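Local coordinates for uncharacterized conserved (Bdellovibrio bacteriovorus, PDB 7O21), which probably acts as an LD-carboxypeptidase of the YkuD family that trims cell-wall peptidoglycan, an asymmetric editing that generates the curved shape of this predatory bacterium, at residues L31-T36 with Q251-Q256; A38-V43 with G169-L174. All blocks are in the same frame, centred on the assembly; numbering follows the deposited sequence. Where two conformers were deposited one is given.

Contact 1: L31-T36 with Q251-Q256; sequences LQISET and QPYIVQ
Gln32 and Gln251 lay their side-chain amides one over the other, the planes 28° apart, and each amide then reaches the opposite backbone. Gln32 has CG anti to its own N (chi1 -163°) and runs on extended, which carries NE2 to Pro252 O at 3.1 Å, in the carbonyl plane and on a lone pair. Gln251, also extended, sends NE2 almost head-on to Ile33 O at 2.8 Å; the same nitrogen bonds Gly60 O, so both partners fix the rotation of this amide. Gln32 OE1 is taken by Arg191.

The backbones run antiparallel. Gln32 and Ile254 form a hydrogen-bonded pair, Ile254 N to Gln32 O 3.0 Å, and Ile254 O accepts from Leu31 N and, weakly, from Gln32 N: a classic beta bulge. Within this chain, strand 30-32 lies at the edge of the antiparallel sheet of the NTF2-like domain, beside strand 246-257.

Past the strand, Ser34 puts CB over one face of the Tyr253 ring, 4.0 Å from its centroid and 22° off the normal. Ser34 OG, turned away from its own backbone N, lies 3.0 Å from Gln251 O and donates to it, while accepting from Thr36 N in an ST turn. Gln251 O is gripped a second time by Glu35 N. In return, Glu35 OE2 receives Gln251 N at 2.8 Å on its anti side, well out of the carboxylate plane, the N-H pointing nearly straight at it.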
ATOM      1  N   LEU A  31      20.998  -5.279 -12.921  1.00 15.38           N
ATOM      2  CA  LEU A  31      21.745  -6.479 -13.277  1.00 17.89           C
ATOM      3  C   LEU A  31      20.935  -7.523 -14.035  1.00 19.10           C
ATOM      4  O   LEU A  31      21.505  -8.248 -14.852  1.00 19.07           O
ATOM      5  CB  LEU A  31      22.397  -7.097 -12.033  1.00 17.99           C
ATOM      6  CG  LEU A  31      23.516  -6.216 -11.462  1.00 18.61           C
ATOM      7  CD1 LEU A  31      24.004  -6.777 -10.140  1.00 27.68           C
ATOM      8  CD2 LEU A  31      24.667  -6.089 -12.452  1.00 20.76           C
ATOM      9  N   GLN A  32      19.631  -7.639 -13.785  1.00 15.75           N
ATOM     10  CA  GLN A  32      18.833  -8.662 -14.452  1.00 16.63           C
ATOM     11  C   GLN A  32      17.367  -8.273 -14.338  1.00 16.19           C
ATOM     12  O   GLN A  32      16.959  -7.656 -13.352  1.00 15.63           O
ATOM     13  CB  GLN A  32      19.045 -10.030 -13.782  1.00 15.77           C
ATOM     14  CG  GLN A  32      18.597 -11.226 -14.620  1.00 15.51           C
ATOM     15  CD  GLN A  32      19.182 -12.523 -14.103  1.00 20.86           C
ATOM     16  OE1 GLN A  32      20.102 -13.084 -14.700  1.00 24.66           O
ATOM     17  NE2 GLN A  32      18.677 -12.985 -12.972  1.00 17.61           N
ATOM     18  N   ILE A  33      16.583  -8.629 -15.363  1.00 13.97           N
ATOM     19  CA  ILE A  33      15.133  -8.449 -15.367  1.00 14.75           C
ATOM     20  C   ILE A  33      14.491  -9.827 -15.252  1.00 15.05           C
ATOM     21  O   ILE A  33      15.002 -10.809 -15.810  1.00 16.89           O
ATOM     22  CB  ILE A  33      14.692  -7.688 -16.638  1.00 15.28           C
ATOM     23  CG1 ILE A  33      15.272  -6.272 -16.595  1.00 14.86           C
ATOM     24  CG2 ILE A  33      13.171  -7.624 -16.764  1.00 16.39           C
ATOM     25  CD1 ILE A  33      15.110  -5.486 -17.886  1.00 16.67           C
ATOM     26  N   SER A  34      13.415  -9.924 -14.480  1.00 15.50           N
ATOM     27  CA  SER A  34      12.842 -11.242 -14.228  1.00 16.06           C
ATOM     28  C   SER A  34      12.230 -11.813 -15.506  1.00 18.06           C
ATOM     29  O   SER A  34      11.693 -11.084 -16.345  1.00 16.99           O
ATOM     30  CB  SER A  34      11.785 -11.176 -13.131  1.00 19.03           C
ATOM     31  OG  SER A  34      11.039 -12.378 -13.105  1.00 19.76           O
ATOM     32  N   GLU A  35      12.326 -13.140 -15.648  1.00 16.87           N
ATOM     33  CA  GLU A  35      11.679 -13.823 -16.769  1.00 16.26           C
ATOM     34  C   GLU A  35      10.173 -13.977 -16.574  1.00 18.27           C
ATOM     35  O   GLU A  35       9.472 -14.360 -17.526  1.00 18.77           O
ATOM     36  CB  GLU A  35      12.280 -15.214 -16.975  1.00 18.21           C
ATOM     37  CG  GLU A  35      11.894 -16.192 -15.867  1.00 19.08           C
ATOM     38  CD  GLU A  35      12.540 -17.559 -16.043  1.00 22.71           C
ATOM     39  OE1 GLU A  35      12.662 -18.014 -17.199  1.00 28.41           O
ATOM     40  OE2 GLU A  35      12.943 -18.179 -15.036  1.00 21.08           O
ATOM     41  N   THR A  36       9.652 -13.704 -15.380  1.00 15.88           N
ATOM     42  CA  THR A  36       8.255 -13.997 -15.070  1.00 16.00           C
ATOM     43  C   THR A  36       7.330 -12.994 -15.772  1.00 16.90           C
ATOM     44  O   THR A  36       7.391 -11.789 -15.513  1.00 17.09           O
ATOM     45  CB  THR A  36       8.060 -13.987 -13.551  1.00 16.37           C
ATOM     46  OG1 THR A  36       8.782 -15.084 -12.975  1.00 19.34           O
ATOM     47  CG2 THR A  36       6.594 -14.109 -13.181  1.00 17.52           C
ATOM     48  N   GLN A 251      13.965 -16.816 -12.829  1.00 17.66           N
ATOM     49  CA  GLN A 251      15.025 -15.850 -13.038  1.00 14.74           C
ATOM     50  C   GLN A 251      14.596 -14.505 -12.449  1.00 17.37           C
ATOM     51  O   GLN A 251      13.546 -13.975 -12.838  1.00 17.59           O
ATOM     52  CB  GLN A 251      15.315 -15.691 -14.523  1.00 16.64           C
ATOM     53  CG  GLN A 251      16.279 -14.568 -14.808  1.00 15.76           C
ATOM     54  CD  GLN A 251      16.473 -14.388 -16.286  1.00 19.80           C
ATOM     55  OE1 GLN A 251      16.914 -15.307 -16.980  1.00 19.12           O
ATOM     56  NE2 GLN A 251      16.141 -13.205 -16.786  1.00 17.08           N
ATOM     57  N   PRO A 252      15.342 -13.950 -11.496  1.00 18.55           N
ATOM     58  CA  PRO A 252      14.867 -12.779 -10.759  1.00 17.07           C
ATOM     59  C   PRO A 252      15.244 -11.443 -11.385  1.00 17.32           C
ATOM     60  O   PRO A 252      16.170 -11.326 -12.190  1.00 18.96           O
ATOM     61  CB  PRO A 252      15.600 -12.920  -9.416  1.00 17.32           C
ATOM     62  CG  PRO A 252      16.892 -13.548  -9.797  1.00 21.44           C
ATOM     63  CD  PRO A 252      16.531 -14.553 -10.869  1.00 22.24           C
ATOM     64  N   TYR A 253      14.460 -10.416 -11.018  0.52 15.68           N
ATOM     65  CA  TYR A 253      14.954  -9.043 -11.063  0.52 14.72           C
ATOM     66  C   TYR A 253      16.081  -8.940 -10.046  0.52 14.21           C
ATOM     67  O   TYR A 253      15.977  -9.450  -8.928  0.52 14.87           O
ATOM     68  CB  TYR A 253      13.903  -8.026 -10.586  0.52 16.16           C
ATOM     69  CG  TYR A 253      12.733  -7.639 -11.475  0.52 16.50           C
ATOM     70  CD1 TYR A 253      12.887  -6.825 -12.593  0.52 14.63           C
ATOM     71  CD2 TYR A 253      11.448  -8.013 -11.125  0.52 15.11           C
ATOM     72  CE1 TYR A 253      11.781  -6.453 -13.368  0.52 13.97           C
ATOM     73  CE2 TYR A 253      10.366  -7.653 -11.882  0.52 13.49           C
ATOM     74  CZ  TYR A 253      10.526  -6.860 -12.980  0.52 14.58           C
ATOM     75  OH  TYR A 253       9.400  -6.539 -13.713  0.52 15.09           O
ATOM     76  N   ILE A 254      17.150  -8.250 -10.423  1.00 13.35           N
ATOM     77  CA  ILE A 254      18.244  -7.946  -9.500  1.00 15.15           C
ATOM     78  C   ILE A 254      18.659  -6.502  -9.736  1.00 15.31           C
ATOM     79  O   ILE A 254      19.069  -6.144 -10.850  1.00 15.64           O
ATOM     80  CB  ILE A 254      19.461  -8.867  -9.685  1.00 15.55           C
ATOM     81  CG1 ILE A 254      19.025 -10.328  -9.599  1.00 16.19           C
ATOM     82  CG2 ILE A 254      20.528  -8.545  -8.617  1.00 17.06           C
ATOM     83  CD1 ILE A 254      20.151 -11.337  -9.892  1.00 21.43           C
ATOM     84  N   VAL A 255      18.524  -5.671  -8.704  1.00 15.30           N
ATOM     85  CA  VAL A 255      18.987  -4.288  -8.724  1.00 13.61           C
ATOM     86  C   VAL A 255      19.901  -4.088  -7.521  1.00 13.95           C
ATOM     87  O   VAL A 255      19.536  -4.426  -6.390  1.00 15.79           O
ATOM     88  CB  VAL A 255      17.815  -3.296  -8.672  1.00 16.15           C
ATOM     89  CG1 VAL A 255      18.327  -1.865  -8.713  1.00 18.01           C
ATOM     90  CG2 VAL A 255      16.900  -3.534  -9.855  1.00 21.12           C
ATOM     91  N   GLN A 256      21.079  -3.515  -7.766  1.00 15.48           N
ATOM     92  CA  GLN A 256      22.031  -3.226  -6.698  1.00 16.85           C
ATOM     93  C   GLN A 256      22.523  -1.805  -6.899  1.00 16.55           C
ATOM     94  O   GLN A 256      23.201  -1.518  -7.887  1.00 20.86           O
ATOM     95  CB  GLN A 256      23.201  -4.206  -6.736  1.00 22.17           C
ATOM     96  CG  GLN A 256      23.899  -4.355  -5.390  1.00 24.59           C
ATOM     97  CD  GLN A 256      24.728  -3.143  -5.016  1.00 26.12           C
ATOM     98  OE1 GLN A 256      24.413  -2.409  -4.061  1.00 25.57           O
ATOM     99  NE2 GLN A 256      25.804  -2.925  -5.762  1.00 25.50           N
TER

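Contact 2: A38-V43 with G169-L174; sequences AFSRYV and GETPIL. With EDO (1,2-ethanediol), chain K.
The first and last strands of the mixed sheet of the YkuD-type catalytic domain, 42-47 and 172-176, come together here, running in nearly the same direction, with the loops that lead into them. The hydroxyls of Ser40 and Thr171 join those loops. Thr171 OG1 donates to Ser40 OG at 2.8 Å, and Ser40 OG donates in turn to Tyr42 O at 2.7 Å, in the carbonyl plane and on a lone pair. Ser40 OG stands anti to the backbone N (chi1 170°), a position from which it can serve both. Lys167 N in turn donates to Thr171 OG1.

Further along, Val43 CG2 packs on Pro172 CG at 3.8 Å, the two side chains crossing at about a right angle, while Val43 CG1 meets Leu174 CD1 at 4.0 Å. On the other side of the hydroxyl pair, Glu170 folds back at its second torsion and brings OE1 to 3.5 Å from Phe39 CD1, its carboxylate 19° from the ring plane. Glu170 OE2 accepts from O2 of an ethanediol, probably from the crystallisation liquor, at 2.5 Å. The relay from Lys167 N through Thr171 and Ser40 to Tyr42 O implies that both buried hydroxyls donate and accept, so each has its direction set.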
ATOM      1  N   ALA A  38       4.213 -12.355 -15.484  1.00 17.63           N
ATOM      2  CA  ALA A  38       3.304 -11.616 -14.619  1.00 17.43           C
ATOM      3  C   ALA A  38       3.928 -10.322 -14.119  1.00 17.86           C
ATOM      4  O   ALA A  38       3.197  -9.423 -13.687  1.00 19.37           O
ATOM      5  CB  ALA A  38       2.895 -12.487 -13.431  1.00 19.03           C
ATOM      6  N   PHE A  39       5.254 -10.203 -14.190  1.00 16.99           N
ATOM      7  CA  PHE A  39       5.927  -8.961 -13.821  1.00 16.73           C
ATOM      8  C   PHE A  39       6.123  -8.163 -15.103  1.00 17.54           C
ATOM      9  O   PHE A  39       5.381  -8.368 -16.066  1.00 18.15           O
ATOM     10  CB  PHE A  39       7.283  -9.240 -13.156  1.00 18.05           C
ATOM     11  CG  PHE A  39       7.210 -10.191 -11.969  1.00 17.51           C
ATOM     12  CD1 PHE A  39       6.078 -10.274 -11.172  1.00 17.14           C
ATOM     13  CD2 PHE A  39       8.294 -10.998 -11.667  1.00 17.34           C
ATOM     14  CE1 PHE A  39       6.038 -11.168 -10.083  1.00 19.78           C
ATOM     15  CE2 PHE A  39       8.268 -11.881 -10.590  1.00 17.42           C
ATOM     16  CZ  PHE A  39       7.147 -11.962  -9.804  1.00 19.67           C
ATOM     17  N   SER A  40       7.108  -7.268 -15.152  1.00 15.36           N
ATOM     18  CA  SER A  40       7.269  -6.356 -16.278  1.00 18.29           C
ATOM     19  C   SER A  40       8.547  -6.696 -17.022  1.00 15.96           C
ATOM     20  O   SER A  40       9.613  -6.812 -16.407  1.00 17.49           O
ATOM     21  CB  SER A  40       7.325  -4.908 -15.786  1.00 17.50           C
ATOM     22  OG  SER A  40       7.705  -4.022 -16.840  1.00 17.24           O
ATOM     23  N   ARG A  41       8.452  -6.857 -18.338  1.00 15.57           N
ATOM     24  CA  ARG A  41       9.680  -7.077 -19.093  1.00 16.61           C
ATOM     25  C   ARG A  41      10.471  -5.804 -19.314  1.00 15.07           C
ATOM     26  O   ARG A  41      11.600  -5.882 -19.812  1.00 15.03           O
ATOM     27  CB  ARG A  41       9.411  -7.787 -20.421  1.00 22.35           C
ATOM     28  CG  ARG A  41       8.558  -7.036 -21.410  1.00 24.78           C
ATOM     29  CD  ARG A  41       8.075  -8.019 -22.499  1.00 31.21           C
ATOM     30  NE  ARG A  41       7.513  -7.334 -23.657  1.00 29.11           N
ATOM     31  CZ  ARG A  41       6.215  -7.245 -23.925  1.00 31.36           C
ATOM     32  NH1 ARG A  41       5.318  -7.811 -23.126  1.00 34.42           N
ATOM     33  NH2 ARG A  41       5.810  -6.595 -25.008  1.00 29.28           N
ATOM     34  N   TYR A  42       9.915  -4.647 -18.947  1.00 16.51           N
ATOM     35  CA  TYR A  42      10.576  -3.359 -19.093  1.00 14.88           C
ATOM     36  C   TYR A  42      10.948  -2.774 -17.735  1.00 15.69           C
ATOM     37  O   TYR A  42      10.227  -2.952 -16.747  1.00 17.44           O
ATOM     38  CB  TYR A  42       9.671  -2.355 -19.822  1.00 16.08           C
ATOM     39  CG  TYR A  42       9.272  -2.812 -21.196  1.00 17.43           C
ATOM     40  CD1 TYR A  42      10.208  -2.898 -22.223  1.00 17.08           C
ATOM     41  CD2 TYR A  42       7.974  -3.225 -21.448  1.00 16.73           C
ATOM     42  CE1 TYR A  42       9.828  -3.343 -23.497  1.00 17.67           C
ATOM     43  CE2 TYR A  42       7.598  -3.669 -22.703  1.00 20.31           C
ATOM     44  CZ  TYR A  42       8.526  -3.727 -23.712  1.00 18.40           C
ATOM     45  OH  TYR A  42       8.136  -4.169 -24.962  1.00 22.19           O
ATOM     46  N   VAL A  43      12.047  -2.014 -17.716  1.00 15.60           N
ATOM     47  CA  VAL A  43      12.488  -1.262 -16.545  1.00 14.66           C
ATOM     48  C   VAL A  43      12.790   0.154 -17.006  1.00 17.40           C
ATOM     49  O   VAL A  43      13.462   0.336 -18.025  1.00 16.04           O
ATOM     50  CB  VAL A  43      13.758  -1.886 -15.939  1.00 15.72           C
ATOM     51  CG1 VAL A  43      14.400  -0.932 -14.937  1.00 16.19           C
ATOM     52  CG2 VAL A  43      13.431  -3.235 -15.283  1.00 16.25           C
ATOM     53  N   GLY A 169       1.572  -1.580 -11.345  1.00 17.54           N
ATOM     54  CA  GLY A 169       1.881  -2.500 -10.283  1.00 19.71           C
ATOM     55  C   GLY A 169       3.136  -3.316 -10.487  1.00 18.89           C
ATOM     56  O   GLY A 169       3.556  -4.015  -9.551  1.00 20.71           O
ATOM     57  N   GLU A 170       3.758  -3.243 -11.657  1.00 16.79           N
ATOM     58  CA  GLU A 170       4.862  -4.150 -11.969  1.00 16.99           C
ATOM     59  C   GLU A 170       6.115  -3.464 -12.498  1.00 16.71           C
ATOM     60  O   GLU A 170       7.223  -3.875 -12.151  1.00 21.51           O
ATOM     61  CB  GLU A 170       4.405  -5.222 -12.968  1.00 16.79           C
ATOM     62  CG  GLU A 170       3.192  -6.031 -12.511  1.00 17.77           C
ATOM     63  CD  GLU A 170       3.446  -6.851 -11.272  1.00 26.56           C
ATOM     64  OE1 GLU A 170       4.620  -7.150 -10.966  1.00 21.07           O
ATOM     65  OE2 GLU A 170       2.448  -7.216 -10.607  1.00 31.37           O
ATOM     66  N   THR A 171       5.983  -2.448 -13.334  1.00 14.13           N
ATOM     67  CA  THR A 171       7.184  -1.897 -13.983  1.00 13.83           C
ATOM     68  C   THR A 171       8.056  -1.128 -12.990  1.00 14.45           C
ATOM     69  O   THR A 171       7.591  -0.140 -12.402  1.00 14.53           O
ATOM     70  CB  THR A 171       6.797  -1.004 -15.164  1.00 14.59           C
ATOM     71  OG1 THR A 171       6.150  -1.810 -16.154  1.00 16.21           O
ATOM     72  CG2 THR A 171       8.046  -0.350 -15.788  1.00 15.16           C
ATOM     73  N   PRO A 172       9.325  -1.495 -12.821  1.00 13.13           N
ATOM     74  CA  PRO A 172      10.217  -0.700 -11.966  1.00 15.51           C
ATOM     75  C   PRO A 172      10.543   0.646 -12.583  1.00 16.64           C
ATOM     76  O   PRO A 172      10.659   0.787 -13.803  1.00 16.83           O
ATOM     77  CB  PRO A 172      11.498  -1.545 -11.896  1.00 17.94           C
ATOM     78  CG  PRO A 172      11.087  -2.930 -12.283  1.00 16.78           C
ATOM     79  CD  PRO A 172       9.950  -2.753 -13.267  1.00 13.79           C
ATOM     80  N   ILE A 173      10.724   1.634 -11.715  1.00 14.37           N
ATOM     81  CA  ILE A 173      11.392   2.878 -12.075  1.00 13.88           C
ATOM     82  C   ILE A 173      12.548   3.063 -11.105  1.00 14.61           C
ATOM     83  O   ILE A 173      12.357   3.066  -9.881  1.00 15.27           O
ATOM     84  CB  ILE A 173      10.433   4.081 -12.116  1.00 13.53           C
ATOM     85  CG1 ILE A 173      11.184   5.328 -12.552  1.00 15.16           C
ATOM     86  CG2 ILE A 173       9.693   4.282 -10.767  1.00 17.64           C
ATOM     87  CD1 ILE A 173      10.267   6.471 -12.980  1.00 17.98           C
ATOM     88  N   LEU A 174      13.758   3.133 -11.647  1.00 13.54           N
ATOM     89  CA  LEU A 174      14.980   3.283 -10.867  1.00 13.99           C
ATOM     90  C   LEU A 174      15.393   4.739 -10.982  1.00 17.29           C
ATOM     91  O   LEU A 174      15.638   5.226 -12.090  1.00 16.71           O
ATOM     92  CB  LEU A 174      16.079   2.391 -11.430  1.00 14.40           C
ATOM     93  CG  LEU A 174      15.772   0.892 -11.515  1.00 20.36           C
ATOM     94  CD1 LEU A 174      16.992   0.108 -12.025  1.00 18.89           C
ATOM     95  CD2 LEU A 174      15.276   0.350 -10.186  1.00 25.69           C
TER
HETATM   96  C1  EDO K 409       1.037 -11.661  -9.067  0.68 35.07           C
HETATM   97  O1  EDO K 409       0.261 -11.824 -10.259  0.68 42.11           O
HETATM   98  C2  EDO K 409       2.124 -10.628  -9.338  0.68 34.40           C
HETATM   99  O2  EDO K 409       1.510  -9.373  -9.656  0.68 39.81           O

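In the fold
Both contacts are largely buried and lie near the centre of the folded chain, their centres 10 Å apart, yet they serve different domains. Contact 1 adds strand 30-32 to the antiparallel sheet of the NTF2-like domain; contact 2, nested within the loop that contact 1 closes, brings together two strands of the catalytic domain. Contact 1 relies on backbone pairing and hydrogen bonds from side-chain amides, a hydroxyl and a carboxylate, whereas contact 2 has a single hydrogen bond between its segments and otherwise packing, with 355 against 606 Å² buried. Tyr253 bridges them: its OH bonds Ser40 N and probably Ser40 O, 2.7 Å away, while its ring touches Phe39, which also meets Ser34. This joins the two domains directly.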